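Local atomic coordinates of Wnt inhibitor of Dorsal protein (Drosophila melanogaster, PDB entry 4KRR), a protein that probably binds frizzled seven-transmembrane receptors as a secreted Wnt ligand and so starts a signalling cascade that reaches the nucleus. Residues Leu6-Ile11 with Glu105-Ser110; Thr12-Lys17 with Thr71-Asn76; Ser62-Val67 with Lys156-Ile161. All blocks are in the same frame, centred on the assembly; numbering follows the deposited sequence.

Contact 1. Residues Leu6-Ile11 with Glu105-Ser110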
# COMPACT_ATOMS: atom_id res chain seq x y z
N LEU A 6 -1.42 -3.43 -19.47
CA LEU A 6 -1.92 -3.08 -18.15
C LEU A 6 -3.44 -3.03 -18.07
O LEU A 6 -4.09 -2.30 -18.81
CB LEU A 6 -1.34 -1.73 -17.69
CG LEU A 6 -1.96 -1.11 -16.44
CD1 LEU A 6 -1.76 -2.01 -15.23
CD2 LEU A 6 -1.35 0.26 -16.19
N SER A 7 -4.00 -3.81 -17.15
CA SER A 7 -5.43 -3.79 -16.87
C SER A 7 -5.66 -3.38 -15.42
O SER A 7 -5.34 -4.13 -14.50
CB SER A 7 -6.05 -5.16 -17.12
OG SER A 7 -7.40 -5.20 -16.67
N TRP A 8 -6.22 -2.19 -15.22
CA TRP A 8 -6.46 -1.69 -13.87
C TRP A 8 -7.53 -2.48 -13.13
O TRP A 8 -7.57 -2.49 -11.91
CB TRP A 8 -6.80 -0.20 -13.89
CG TRP A 8 -5.59 0.68 -14.02
CD1 TRP A 8 -5.20 1.39 -15.12
CD2 TRP A 8 -4.60 0.92 -13.01
NE1 TRP A 8 -4.03 2.06 -14.85
CE2 TRP A 8 -3.64 1.79 -13.57
CE3 TRP A 8 -4.43 0.49 -11.69
CZ2 TRP A 8 -2.53 2.24 -12.85
CZ3 TRP A 8 -3.33 0.94 -10.98
CH2 TRP A 8 -2.40 1.80 -11.56
N GLU A 9 -8.40 -3.15 -13.89
CA GLU A 9 -9.44 -3.98 -13.31
C GLU A 9 -8.85 -5.19 -12.59
O GLU A 9 -9.25 -5.53 -11.48
CB GLU A 9 -10.43 -4.43 -14.38
CG GLU A 9 -11.48 -5.42 -13.90
CD GLU A 9 -12.48 -5.79 -14.97
OE1 GLU A 9 -13.13 -4.87 -15.52
OE2 GLU A 9 -12.62 -6.99 -15.28
N ASP A 10 -7.88 -5.84 -13.23
CA ASP A 10 -7.24 -7.02 -12.67
C ASP A 10 -6.31 -6.65 -11.52
O ASP A 10 -6.26 -7.34 -10.50
CB ASP A 10 -6.48 -7.78 -13.74
CG ASP A 10 -7.37 -8.21 -14.89
OD1 ASP A 10 -8.59 -8.37 -14.67
OD2 ASP A 10 -6.85 -8.40 -16.01
N ILE A 11 -5.56 -5.56 -11.70
CA ILE A 11 -4.62 -5.10 -10.68
C ILE A 11 -5.35 -4.72 -9.39
O ILE A 11 -4.97 -5.17 -8.30
CB ILE A 11 -3.80 -3.89 -11.18
CG1 ILE A 11 -2.86 -4.32 -12.30
CG2 ILE A 11 -3.01 -3.28 -10.04
CD1 ILE A 11 -1.81 -5.32 -11.85
N GLU A 105 -0.60 7.32 -9.16
CA GLU A 105 -0.98 8.72 -9.01
C GLU A 105 -1.56 9.27 -10.31
O GLU A 105 -2.23 10.30 -10.32
CB GLU A 105 0.22 9.56 -8.56
CG GLU A 105 -0.14 10.98 -8.13
CD GLU A 105 1.07 11.80 -7.72
OE1 GLU A 105 2.20 11.27 -7.78
OE2 GLU A 105 0.89 12.97 -7.33
N LYS A 106 -1.29 8.58 -11.41
CA LYS A 106 -1.85 8.95 -12.70
C LYS A 106 -3.29 8.47 -12.80
O LYS A 106 -4.20 9.25 -13.10
CB LYS A 106 -1.04 8.34 -13.84
CG LYS A 106 -0.39 9.35 -14.77
CD LYS A 106 0.97 9.77 -14.24
CE LYS A 106 1.81 10.40 -15.34
NZ LYS A 106 3.22 10.61 -14.92
N HIS A 107 -3.49 7.18 -12.54
CA HIS A 107 -4.81 6.58 -12.62
C HIS A 107 -5.73 7.17 -11.56
O HIS A 107 -6.67 7.90 -11.88
CB HIS A 107 -4.72 5.06 -12.45
CG HIS A 107 -6.01 4.34 -12.71
ND1 HIS A 107 -6.61 4.33 -13.95
CD2 HIS A 107 -6.80 3.60 -11.90
CE1 HIS A 107 -7.72 3.62 -13.89
NE2 HIS A 107 -7.86 3.16 -12.66
N PHE A 108 -5.44 6.85 -10.31
CA PHE A 108 -6.16 7.45 -9.19
C PHE A 108 -5.61 8.85 -8.98
O PHE A 108 -4.52 9.17 -9.46
CB PHE A 108 -6.01 6.60 -7.93
CG PHE A 108 -6.39 5.17 -8.13
CD1 PHE A 108 -7.71 4.76 -7.99
CD2 PHE A 108 -5.43 4.22 -8.46
CE1 PHE A 108 -8.06 3.43 -8.17
CE2 PHE A 108 -5.78 2.89 -8.65
CZ PHE A 108 -7.09 2.50 -8.50
N GLY A 109 -6.35 9.69 -8.26
CA GLY A 109 -5.95 11.08 -8.10
C GLY A 109 -4.74 11.26 -7.22
O GLY A 109 -4.22 10.31 -6.64
N SER A 110 -4.27 12.50 -7.12
CA SER A 110 -3.18 12.83 -6.22
C SER A 110 -3.73 13.09 -4.82
O SER A 110 -3.07 12.83 -3.82
CB SER A 110 -2.41 14.05 -6.73
OG SER A 110 -1.40 14.43 -5.82
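W8 and H107 lie flat on one another. The five-membered ring of the indole and the imidazole are face to face, with centroids 3.6 Å apart and planes only 5° from parallel. The two side chains run antiparallel, and each CB comes to rest above the partner's ring: H107 CB stands 3.9 Å from the centroid of the W8 six-membered ring, while W8 CB lies over the imidazole in the same way. H107 has CG anti to the backbone N (chi1 -172°), which lays its ring flat over the indole. The other indole face is met by L6, whose CG sits 4.1 Å above the plane, offset toward the rim. F108 completes an aromatic cluster that joins the start of helix 8-26, with S7 at the N-cap position, to the last turn of helix 97-107 in the largely helical N-terminal domain of this Wnt. It is the looser member: its ring makes an offset edge-to-face pair with the W8 six-membered ring, planes at 85°, and its nearest atom, CE2, is 3.9 Å from W8 CZ3. H107 CD2 also lies 3.4 Å above the F108 ring plane, offset toward the rim. No hydrogen bond crosses the contact. An alanine in place of W8 would probably leave H107 without a stacking partner, set its imidazole free to turn, and open a gap between L6 and F108. Inward, L6 and W8 both rest on L70 of helix 53-75. On the outward side H107 is solvent-exposed, and a glycerol that probably comes from the crystallisation liquor lies near the F108 side chain.

Contact 2. Residues Thr12-Lys17 with Thr71-Asn76. With NA (sodium ion), chain F.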
# COMPACT_ATOMS: atom_id res chain seq x y z
N THR A 12 -6.39 -3.91 -9.52
CA THR A 12 -7.20 -3.49 -8.38
C THR A 12 -7.87 -4.68 -7.71
O THR A 12 -7.90 -4.78 -6.48
CB THR A 12 -8.28 -2.46 -8.80
OG1 THR A 12 -7.65 -1.31 -9.37
CG2 THR A 12 -9.12 -2.04 -7.61
N GLY A 13 -8.42 -5.58 -8.52
CA GLY A 13 -9.07 -6.78 -8.02
C GLY A 13 -8.17 -7.62 -7.14
O GLY A 13 -8.54 -7.98 -6.02
N LYS A 14 -6.97 -7.93 -7.64
CA LYS A 14 -6.00 -8.72 -6.89
C LYS A 14 -5.50 -7.94 -5.68
O LYS A 14 -5.30 -8.51 -4.60
CB LYS A 14 -4.82 -9.13 -7.77
CG LYS A 14 -5.16 -10.15 -8.86
CD LYS A 14 -3.90 -10.65 -9.57
CE LYS A 14 -3.16 -9.54 -10.30
NZ LYS A 14 -1.86 -9.99 -10.88
N GLY A 15 -5.29 -6.64 -5.86
CA GLY A 15 -4.85 -5.79 -4.77
C GLY A 15 -5.83 -5.75 -3.61
O GLY A 15 -5.44 -5.96 -2.46
N LEU A 16 -7.10 -5.50 -3.91
CA LEU A 16 -8.13 -5.41 -2.88
C LEU A 16 -8.35 -6.74 -2.15
O LEU A 16 -8.67 -6.76 -0.96
CB LEU A 16 -9.44 -4.89 -3.46
CG LEU A 16 -9.40 -3.46 -4.00
CD1 LEU A 16 -10.79 -3.01 -4.44
CD2 LEU A 16 -8.83 -2.51 -2.97
N LYS A 17 -8.19 -7.85 -2.87
CA LYS A 17 -8.31 -9.16 -2.25
C LYS A 17 -7.19 -9.36 -1.22
O LYS A 17 -7.43 -9.81 -0.10
CB LYS A 17 -8.27 -10.27 -3.29
CG LYS A 17 -8.41 -11.68 -2.71
CD LYS A 17 -8.35 -12.74 -3.80
CE LYS A 17 -8.43 -14.14 -3.22
NZ LYS A 17 -8.40 -15.19 -4.28
N THR A 71 3.85 -3.31 -8.79
CA THR A 71 5.31 -3.36 -8.78
C THR A 71 5.80 -4.78 -9.06
O THR A 71 6.70 -4.98 -9.88
CB THR A 71 5.87 -2.91 -7.42
OG1 THR A 71 5.38 -1.60 -7.11
CG2 THR A 71 7.39 -2.89 -7.45
N LYS A 72 5.21 -5.75 -8.38
CA LYS A 72 5.62 -7.14 -8.49
C LYS A 72 5.33 -7.71 -9.88
O LYS A 72 6.18 -8.35 -10.49
CB LYS A 72 4.94 -8.00 -7.42
CG LYS A 72 5.43 -9.43 -7.35
CD LYS A 72 4.81 -10.17 -6.18
CE LYS A 72 5.38 -11.57 -6.04
NZ LYS A 72 4.79 -12.31 -4.89
N ASP A 73 4.12 -7.46 -10.38
CA ASP A 73 3.71 -7.97 -11.68
C ASP A 73 4.52 -7.36 -12.82
O ASP A 73 4.79 -8.03 -13.82
CB ASP A 73 2.22 -7.74 -11.91
CG ASP A 73 1.36 -8.66 -11.07
OD1 ASP A 73 1.85 -9.15 -10.03
OD2 ASP A 73 0.20 -8.90 -11.45
N CYS A 74 4.92 -6.10 -12.67
CA CYS A 74 5.76 -5.44 -13.66
C CYS A 74 7.12 -6.12 -13.74
O CYS A 74 7.63 -6.39 -14.83
CB CYS A 74 5.95 -3.96 -13.33
SG CYS A 74 4.57 -2.90 -13.82
N ALA A 75 7.70 -6.40 -12.57
CA ALA A 75 8.99 -7.07 -12.50
C ALA A 75 8.91 -8.49 -13.05
O ALA A 75 9.87 -8.98 -13.64
CB ALA A 75 9.50 -7.07 -11.07
N ASN A 76 7.77 -9.13 -12.85
CA ASN A 76 7.55 -10.48 -13.36
C ASN A 76 7.29 -10.49 -14.87
O ASN A 76 7.17 -11.55 -15.48
CB ASN A 76 6.40 -11.17 -12.62
CG ASN A 76 6.70 -11.37 -11.15
OD1 ASN A 76 7.85 -11.53 -10.75
ND2 ASN A 76 5.65 -11.36 -10.33
NA NA F . 5.93 -6.59 -16.89
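K14 NZ and D73 OD2 form a salt bridge, modelled at 2.4 Å; so short a separation is doubtful in detail, though the pairing of charges is clear. It links two helices of the Wnt N-terminal domain, 8-26 and 53-75, at the surface, where their backbones stand well apart: the nearest CA atoms, those of K14 and D73, are 10.9 Å from each other. The side chains span that gap from opposite directions. The lysine chain bends once, at chi3 (-63°), and is otherwise extended, delivering its ammonium to the carboxylate. One carboxylate oxygen does the work, since D73 OD1 stays 3.9 Å from K14 NZ. K14 CE follows behind its nitrogen, 3.6 Å from D73 OD2. This one pair makes up the whole contact between the two segments. Elsewhere K14 touches T69, and D73 leans on V78 and I79 of the loop that follows its helix. That loop is fastened to the helix end by the C74-C82 disulfide and by a sodium ion to which C74, I79 and C82 contribute; the backbone oxygen C74 O lies 2.7 Å from the sodium.

Contact 3. Residues Ser62-Val67 with Lys156-Ile161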
# COMPACT_ATOMS: atom_id res chain seq x y z
N SER A 62 -5.20 -0.60 1.08
CA SER A 62 -5.69 -0.89 -0.27
C SER A 62 -4.74 -0.32 -1.32
O SER A 62 -4.38 -1.01 -2.28
CB SER A 62 -7.10 -0.34 -0.46
OG SER A 62 -7.99 -0.91 0.48
N MET A 63 -4.34 0.94 -1.14
CA MET A 63 -3.36 1.56 -2.02
C MET A 63 -2.05 0.78 -2.02
O MET A 63 -1.46 0.54 -3.08
CB MET A 63 -3.08 2.99 -1.58
CG MET A 63 -1.89 3.62 -2.30
SD MET A 63 -1.56 5.30 -1.78
CE MET A 63 -0.05 5.63 -2.68
N ALA A 64 -1.59 0.40 -0.84
CA ALA A 64 -0.33 -0.33 -0.69
C ALA A 64 -0.37 -1.67 -1.41
O ALA A 64 0.61 -2.08 -2.04
CB ALA A 64 0.01 -0.51 0.78
N ALA A 65 -1.50 -2.36 -1.31
CA ALA A 65 -1.65 -3.68 -1.92
C ALA A 65 -1.71 -3.59 -3.44
O ALA A 65 -1.21 -4.46 -4.14
CB ALA A 65 -2.88 -4.38 -1.38
N ILE A 66 -2.32 -2.52 -3.94
CA ILE A 66 -2.43 -2.31 -5.38
C ILE A 66 -1.06 -1.98 -5.97
O ILE A 66 -0.69 -2.52 -7.02
CB ILE A 66 -3.44 -1.18 -5.70
CG1 ILE A 66 -4.85 -1.62 -5.33
CG2 ILE A 66 -3.37 -0.81 -7.18
CD1 ILE A 66 -5.91 -0.57 -5.57
N VAL A 67 -0.31 -1.12 -5.29
CA VAL A 67 1.03 -0.74 -5.74
C VAL A 67 2.00 -1.92 -5.63
O VAL A 67 2.84 -2.13 -6.51
CB VAL A 67 1.56 0.48 -4.95
CG1 VAL A 67 3.01 0.78 -5.33
CG2 VAL A 67 0.68 1.70 -5.21
N LYS A 156 9.28 -6.22 0.15
CA LYS A 156 9.03 -7.18 1.22
C LYS A 156 7.71 -7.91 0.97
O LYS A 156 6.86 -7.41 0.23
CB LYS A 156 8.93 -6.47 2.57
CG LYS A 156 10.18 -5.75 3.02
CD LYS A 156 10.00 -5.17 4.42
CE LYS A 156 8.83 -4.21 4.48
NZ LYS A 156 8.68 -3.60 5.83
N PRO A 157 7.54 -9.09 1.58
CA PRO A 157 6.22 -9.72 1.57
C PRO A 157 5.18 -8.76 2.13
O PRO A 157 5.48 -7.99 3.04
CB PRO A 157 6.40 -10.94 2.49
CG PRO A 157 7.71 -10.73 3.19
CD PRO A 157 8.54 -9.92 2.26
N PHE A 158 3.97 -8.79 1.57
CA PHE A 158 2.98 -7.77 1.91
C PHE A 158 2.56 -7.80 3.38
O PHE A 158 2.16 -6.78 3.93
CB PHE A 158 1.76 -7.86 1.00
CG PHE A 158 0.80 -6.73 1.18
CD1 PHE A 158 1.12 -5.46 0.74
CD2 PHE A 158 -0.41 -6.92 1.83
CE1 PHE A 158 0.25 -4.40 0.92
CE2 PHE A 158 -1.28 -5.87 2.01
CZ PHE A 158 -0.95 -4.61 1.56
N GLU A 159 2.66 -8.97 4.00
CA GLU A 159 2.31 -9.12 5.41
C GLU A 159 3.17 -8.22 6.30
O GLU A 159 2.70 -7.71 7.32
CB GLU A 159 2.45 -10.58 5.86
CG GLU A 159 1.74 -11.59 4.96
CD GLU A 159 2.58 -12.02 3.77
OE1 GLU A 159 3.54 -12.79 3.97
OE2 GLU A 159 2.28 -11.59 2.64
N ALA A 160 4.42 -8.02 5.91
CA ALA A 160 5.33 -7.16 6.67
C ALA A 160 4.99 -5.69 6.47
O ALA A 160 5.02 -4.90 7.42
CB ALA A 160 6.78 -7.43 6.27
N ILE A 161 4.67 -5.32 5.24
CA ILE A 161 4.21 -3.97 4.93
C ILE A 161 2.89 -3.68 5.66
O ILE A 161 2.68 -2.58 6.17
CB ILE A 161 4.03 -3.77 3.41
CG1 ILE A 161 5.38 -3.96 2.70
CG2 ILE A 161 3.44 -2.41 3.09
CD1 ILE A 161 5.29 -3.96 1.18
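CG of F158 is turned away from the backbone N (chi1 -172°) and chi2 is 72°, which carries the ring out from the start of its helix and against the backbone of A64 and A65. The far end of the ring does the touching. CE1 lies 3.5 Å from A65 CA and 3.6 Å from A64 C, while CZ meets A65 CB, also at 3.5 Å. A64 CB comes in at the ring edge, in its plane, 3.9 Å from CE1. The small alanine side chains let the phenyl press on the helix backbone itself, and the CA atoms of A65 and F158 are 7.3 Å apart. In the helical bundle of the Wnt N-terminal domain, this buried contact sets the first turn of helix 158-170, with P157 at the N-cap position, against the middle of helix 53-75. Helix 8-26 also reaches the phenyl, through Q18 and S22, and A19 touches A65. Just before the turn, K156 O accepts a hydrogen bond from H68 NE2, a polar tie to helix 53-75 beside the apolar one.

In the fold
Helix 53-75 runs through contacts 2 and 3, whose centres are 9 Å apart, and helix 8-26 through contacts 1 and 2, 11 Å apart. The two helices meet closely between the contacts: G15 O is 3.2 Å from A65 CB, and L16 CD2 is 3.7 Å from S62 CB. I11 connects all three, its CG2 lying 3.8 Å from I66 CG2 and its CD1 4.1 Å from D73 OD2. F108, just past helix 97-107, places CZ 3.9 Å from T12 OG1, joining contact 1 to contact 2. Contact 3 is the buried one; contacts 1 and 2 lie at the surface. The sodium ion belongs to contact 2 and is about 13 Å from the W8 side chain.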